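Local coordinates for fiber (Bovine adenovirus 4, PDB 4UE0), which forms the trimeric head domain at the tip of the viral fibre, the part that probably attaches the virus to its host-cell receptor, at residues M17-A22 / T50-Q55; S58-I63 / S95-N100. All blocks are in the same frame, centred on the assembly; numbering follows the deposited sequence.

Interaction 1 of 2, residues M17-A22 / T50-Q55; sequences MDFIIA and TTIYFQ
I52 meets F19 and I21 in the core of a beta-sandwich, where strand 51-55, at the edge of one antiparallel sheet, packs against strand 19-29 of the other. No hydrogen bond joins the two segments; their inner side is held by apolar carbon alone. The CD1 end of I52 arrives in the plane of the F19 ring, at its edge, 3.9 Å from CE2, and also lies 4.0 Å from I21 CG2. The other branch of I52 is engaged as well, its CG2 meeting I21 CD1 at 4.0 Å, so that the two isoleucines reach toward each other tip to tip. In I21, chi1 of 66° sets CG1 between the backbone N and the carbonyl carbon and leaves CG2 beside the N, and both branches thereby find I52. F16, I99 and F101 add to this buried layer from strands 8-16 and 96-101. The outer side is looser. M17, in the turn ahead of strand 19-29, is exposed, and Y53, its ring edge-to-face against F16, turns its CB away from segment 17-22, although its hydroxyl end comes back toward M17. M17 has two conformers, so their touch is doubtful: in the one described, CE lies 4.0 Å from Y53 OH.

Interaction 2 of 2, residues S58-I63 / S95-N100; sequences SGLESI and SIISIN
I97, E61 and S95 bury the most surface in this contact, with L60 close behind. I97 turns its CB toward the short helix 58-61 and lays its terminal methyl against the branch point of L60: I97 CD1 is 3.5 Å from L60 CG, and the same methyl is 3.5 Å from L60 CD2. Both spacings are tighter than ordinary van der Waals contact, so the methyl is pressed against the CG-CD2 side of the leucine, with the CD1 branch farther off. The side chain of I97 gets there extended, with CG1 anti to the carbonyl carbon (chi1 -62°) and CD1 anti beyond it (chi2 -179°). F54 touches both residues, while W25 of the opposite sheet lies against L60. Through L60 the helix, part of the connection from strand 51-55 to strand 70-77, touches both sheets of the beta-sandwich. At the more open margin E61 reaches with the end of its side chain to S95, just ahead of strand 96-101. Its carboxylate meets carbon here, OE2 standing 3.4 Å from S95 CA and 3.7 Å from S95 CB, and no hydrogen bond crosses between the segments. A long, weak ion pair links the same OE2 to K92. The turn carrying L60 and E61 is fastened from within: G59 O accepts both S62 N and S62 OG, the hydroxyl bond measuring 2.6 Å.

How the interactions relate
Interactions 1 and 2 follow one another along the chain, their centres about 12 Å apart, and share one sheet: strands 51-55 and 96-101 are antiparallel neighbours in it. A probable backbone hydrogen bond of 2.7 Å joins I52 O to I99 N, and a probable side-chain bond of 2.7 Å joins T51 OG1 to N100 OD1. Between the same strands, Y53 CB packs 3.5 Å from I97 O. Interaction 1 ties this sheet across the sandwich to strand 19-29; interaction 2 brings in the helix that directly follows strand 51-55. At the trimer interface, A22 of segment 17-22 packs on T119 of a neighbouring subunit.

Interaction 1 of 2, residues M17-A22 / T50-Q55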
loop_
_atom_site.group_PDB
_atom_site.type_symbol
_atom_site.label_atom_id
_atom_site.label_comp_id
_atom_site.label_asym_id
_atom_site.label_seq_id
_atom_site.Cartn_x
_atom_site.Cartn_y
_atom_site.Cartn_z
ATOM N N MET A 17 4.887 11.129 22.248
ATOM C CA MET A 17 4.326 12.239 22.866
ATOM C C MET A 17 2.920 11.758 23.257
ATOM O O MET A 17 2.794 10.686 23.910
ATOM C CB MET A 17 4.439 13.409 21.899
ATOM C CG MET A 17 5.892 13.531 21.375
ATOM S SD MET A 17 7.173 14.127 22.543
ATOM C CE MET A 17 8.724 13.299 22.156
ATOM N N ASP A 18 1.912 12.525 22.819
ATOM C CA ASP A 18 0.536 12.449 23.240
ATOM C C ASP A 18 -0.318 11.714 22.192
ATOM O O ASP A 18 -1.535 11.900 22.176
ATOM C CB ASP A 18 0.069 13.909 23.429
ATOM C CG ASP A 18 -1.152 14.062 24.326
ATOM O OD1 ASP A 18 -1.456 13.195 25.176
ATOM O OD2 ASP A 18 -1.841 15.079 24.099
ATOM N N PHE A 19 0.285 10.881 21.330
ATOM C CA PHE A 19 -0.496 10.092 20.373
ATOM C C PHE A 19 0.087 8.676 20.276
ATOM O O PHE A 19 1.116 8.344 20.900
ATOM C CB PHE A 19 -0.646 10.810 19.015
ATOM C CG PHE A 19 0.648 10.992 18.251
ATOM C CD1 PHE A 19 1.447 12.116 18.456
ATOM C CD2 PHE A 19 1.073 10.041 17.310
ATOM C CE1 PHE A 19 2.624 12.308 17.745
ATOM C CE2 PHE A 19 2.250 10.231 16.603
ATOM C CZ PHE A 19 3.034 11.343 16.853
ATOM N N ILE A 20 -0.620 7.810 19.554
ATOM C CA ILE A 20 -0.295 6.375 19.397
ATOM C C ILE A 20 -0.035 6.096 17.938
ATOM O O ILE A 20 -0.755 6.585 17.059
ATOM C CB ILE A 20 -1.537 5.473 19.761
ATOM C CG1 ILE A 20 -1.764 5.448 21.258
ATOM C CG2 ILE A 20 -1.415 4.019 19.246
ATOM C CD1 ILE A 20 -0.749 4.651 22.054
ATOM N N ILE A 21 0.972 5.256 17.697
ATOM C CA ILE A 21 1.110 4.585 16.419
ATOM C C ILE A 21 1.154 3.096 16.681
ATOM O O ILE A 21 1.563 2.648 17.762
ATOM C CB ILE A 21 2.329 4.996 15.606
ATOM C CG1 ILE A 21 3.637 4.594 16.247
ATOM C CG2 ILE A 21 2.259 6.448 15.279
ATOM C CD1 ILE A 21 4.773 4.621 15.253
ATOM N N ALA A 22 0.650 2.324 15.725
ATOM C CA ALA A 22 0.564 0.877 15.897
ATOM C C ALA A 22 1.238 0.193 14.718
ATOM O O ALA A 22 0.800 0.328 13.572
ATOM C CB ALA A 22 -0.871 0.416 16.064
ATOM N N THR A 50 8.653 15.350 12.761
ATOM C CA THR A 50 9.421 14.826 11.652
ATOM C C THR A 50 9.943 13.436 11.949
ATOM O O THR A 50 10.295 12.709 11.023
ATOM C CB THR A 50 10.608 15.742 11.285
ATOM O OG1 THR A 50 11.412 15.998 12.439
ATOM C CG2 THR A 50 10.110 17.047 10.766
ATOM N N THR A 51 10.057 13.085 13.216
ATOM C CA THR A 51 10.641 11.804 13.614
ATOM C C THR A 51 9.863 11.209 14.767
ATOM O O THR A 51 9.529 11.929 15.714
ATOM C CB THR A 51 12.119 11.947 14.060
ATOM O OG1 THR A 51 12.861 12.704 13.091
ATOM C CG2 THR A 51 12.755 10.599 14.312
ATOM N N ILE A 52 9.548 9.923 14.671
ATOM C CA ILE A 52 9.012 9.147 15.774
ATOM C C ILE A 52 10.045 8.094 16.109
ATOM O O ILE A 52 10.501 7.375 15.230
ATOM C CB ILE A 52 7.682 8.473 15.401
ATOM C CG1 ILE A 52 6.614 9.527 15.127
ATOM C CG2 ILE A 52 7.243 7.525 16.487
ATOM C CD1 ILE A 52 5.335 8.958 14.526
ATOM N N TYR A 53 10.453 8.032 17.374
ATOM C CA TYR A 53 11.467 7.072 17.788
ATOM C C TYR A 53 11.013 6.378 19.063
ATOM O O TYR A 53 10.188 6.898 19.823
ATOM C CB TYR A 53 12.819 7.774 17.989
ATOM C CG TYR A 53 12.766 8.882 18.969
ATOM C CD1 TYR A 53 12.722 8.631 20.343
ATOM C CD2 TYR A 53 12.685 10.189 18.547
ATOM C CE1 TYR A 53 12.589 9.646 21.239
ATOM C CE2 TYR A 53 12.603 11.224 19.465
ATOM C CZ TYR A 53 12.542 10.941 20.821
ATOM O OH TYR A 53 12.422 11.974 21.736
ATOM N N PHE A 54 11.579 5.216 19.315
ATOM C CA PHE A 54 11.219 4.422 20.458
ATOM C C PHE A 54 12.199 3.263 20.577
ATOM O O PHE A 54 12.952 2.954 19.658
ATOM C CB PHE A 54 9.772 3.904 20.331
ATOM C CG PHE A 54 9.541 3.056 19.115
ATOM C CD1 PHE A 54 9.258 3.642 17.880
ATOM C CD2 PHE A 54 9.620 1.679 19.211
ATOM C CE1 PHE A 54 9.066 2.855 16.769
ATOM C CE2 PHE A 54 9.423 0.890 18.115
ATOM C CZ PHE A 54 9.145 1.472 16.896
ATOM N N GLN A 55 12.145 2.612 21.720
ATOM C CA GLN A 55 13.010 1.480 21.985
ATOM C C GLN A 55 12.266 0.214 21.583
ATOM O O GLN A 55 11.119 -0.024 21.992
ATOM C CB GLN A 55 13.451 1.475 23.443
ATOM C CG GLN A 55 14.667 0.626 23.744
ATOM C CD GLN A 55 15.131 0.826 25.171
ATOM O OE1 GLN A 55 14.552 1.617 25.927
ATOM N NE2 GLN A 55 16.179 0.117 25.550
#

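Interaction 2 of 2, residues S58-I63 / S95-N100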
loop_
_atom_site.group_PDB
_atom_site.type_symbol
_atom_site.label_atom_id
_atom_site.label_comp_id
_atom_site.label_asym_id
_atom_site.label_seq_id
_atom_site.Cartn_x
_atom_site.Cartn_y
_atom_site.Cartn_z
ATOM N N SER A 58 12.033 -7.201 21.145
ATOM C CA SER A 58 12.710 -8.289 20.427
ATOM C C SER A 58 12.088 -8.614 19.056
ATOM O O SER A 58 12.812 -8.837 18.054
ATOM C CB SER A 58 12.687 -9.548 21.301
ATOM O OG SER A 58 11.350 -9.995 21.545
ATOM N N GLY A 59 10.751 -8.665 19.036
ATOM C CA GLY A 59 10.026 -9.024 17.828
ATOM C C GLY A 59 10.362 -8.043 16.716
ATOM O O GLY A 59 10.802 -8.407 15.630
ATOM N N LEU A 60 10.191 -6.770 17.003
ATOM C CA LEU A 60 10.377 -5.766 15.978
ATOM C C LEU A 60 11.832 -5.663 15.546
ATOM O O LEU A 60 12.162 -5.458 14.362
ATOM C CB LEU A 60 9.891 -4.448 16.521
ATOM C CG LEU A 60 9.679 -3.334 15.546
ATOM C CD1 LEU A 60 8.858 -3.713 14.310
ATOM C CD2 LEU A 60 8.987 -2.240 16.320
ATOM N N GLU A 61 12.735 -5.788 16.504
ATOM C CA GLU A 61 14.130 -5.695 16.151
ATOM C C GLU A 61 14.490 -6.777 15.121
ATOM O O GLU A 61 15.431 -6.577 14.351
ATOM C CB GLU A 61 15.030 -5.847 17.361
ATOM C CG GLU A 61 15.259 -4.608 18.204
ATOM C CD GLU A 61 16.353 -4.831 19.232
ATOM O OE1 GLU A 61 16.147 -5.679 20.120
ATOM O OE2 GLU A 61 17.414 -4.183 19.152
ATOM N N SER A 62 13.765 -7.913 15.123
ATOM C CA SER A 62 14.123 -9.067 14.289
ATOM C C SER A 62 14.000 -8.809 12.790
ATOM O O SER A 62 14.554 -9.584 12.004
ATOM C CB SER A 62 13.325 -10.323 14.715
ATOM O OG SER A 62 11.940 -10.316 14.339
ATOM N N ILE A 63 13.291 -7.754 12.380
ATOM C CA ILE A 63 13.114 -7.516 10.958
ATOM C C ILE A 63 14.217 -6.609 10.393
ATOM O O ILE A 63 14.286 -6.393 9.167
ATOM C CB ILE A 63 11.707 -6.947 10.602
ATOM C CG1 ILE A 63 11.529 -5.503 11.104
ATOM C CG2 ILE A 63 10.589 -7.863 11.090
ATOM C CD1 ILE A 63 10.330 -4.806 10.538
ATOM N N SER A 95 18.984 -0.509 19.915
ATOM C CA SER A 95 17.610 -0.907 20.129
ATOM C C SER A 95 16.616 0.214 19.784
ATOM O O SER A 95 15.418 0.026 19.965
ATOM C CB SER A 95 17.446 -1.392 21.575
ATOM O OG SER A 95 17.864 -0.384 22.490
ATOM N N ILE A 96 17.101 1.337 19.248
ATOM C CA ILE A 96 16.253 2.485 18.982
ATOM C C ILE A 96 15.819 2.458 17.526
ATOM O O ILE A 96 16.646 2.519 16.621
ATOM C CB ILE A 96 16.968 3.832 19.245
ATOM C CG1 ILE A 96 17.499 3.937 20.680
ATOM C CG2 ILE A 96 16.023 5.008 18.947
ATOM C CD1 ILE A 96 16.428 3.875 21.740
ATOM N N ILE A 97 14.513 2.385 17.316
ATOM C CA ILE A 97 13.928 2.515 15.987
ATOM C C ILE A 97 13.522 3.962 15.755
ATOM O O ILE A 97 12.891 4.586 16.627
ATOM C CB ILE A 97 12.725 1.569 15.835
ATOM C CG1 ILE A 97 13.228 0.130 15.994
ATOM C CG2 ILE A 97 12.023 1.787 14.487
ATOM C CD1 ILE A 97 12.199 -0.958 15.856
ATOM N N SER A 98 13.882 4.495 14.582
ATOM C CA SER A 98 13.514 5.828 14.156
ATOM C C SER A 98 12.710 5.754 12.857
ATOM O O SER A 98 13.139 5.128 11.888
ATOM C CB SER A 98 14.767 6.665 13.936
ATOM O OG SER A 98 15.474 6.843 15.151
ATOM N N ILE A 99 11.555 6.415 12.895
ATOM C CA ILE A 99 10.673 6.594 11.754
ATOM C C ILE A 99 10.796 8.056 11.368
ATOM O O ILE A 99 10.337 8.940 12.093
ATOM C CB ILE A 99 9.202 6.256 12.114
ATOM C CG1 ILE A 99 9.066 4.811 12.613
ATOM C CG2 ILE A 99 8.296 6.475 10.903
ATOM C CD1 ILE A 99 7.745 4.493 13.253
ATOM N N ASN A 100 11.419 8.301 10.225
ATOM C CA ASN A 100 11.660 9.653 9.755
ATOM C C ASN A 100 10.767 9.984 8.604
ATOM O O ASN A 100 10.747 9.253 7.600
ATOM C CB ASN A 100 13.120 9.839 9.364
ATOM C CG ASN A 100 13.950 10.235 10.539
ATOM O OD1 ASN A 100 13.859 11.381 11.010
ATOM N ND2 ASN A 100 14.765 9.328 11.027
#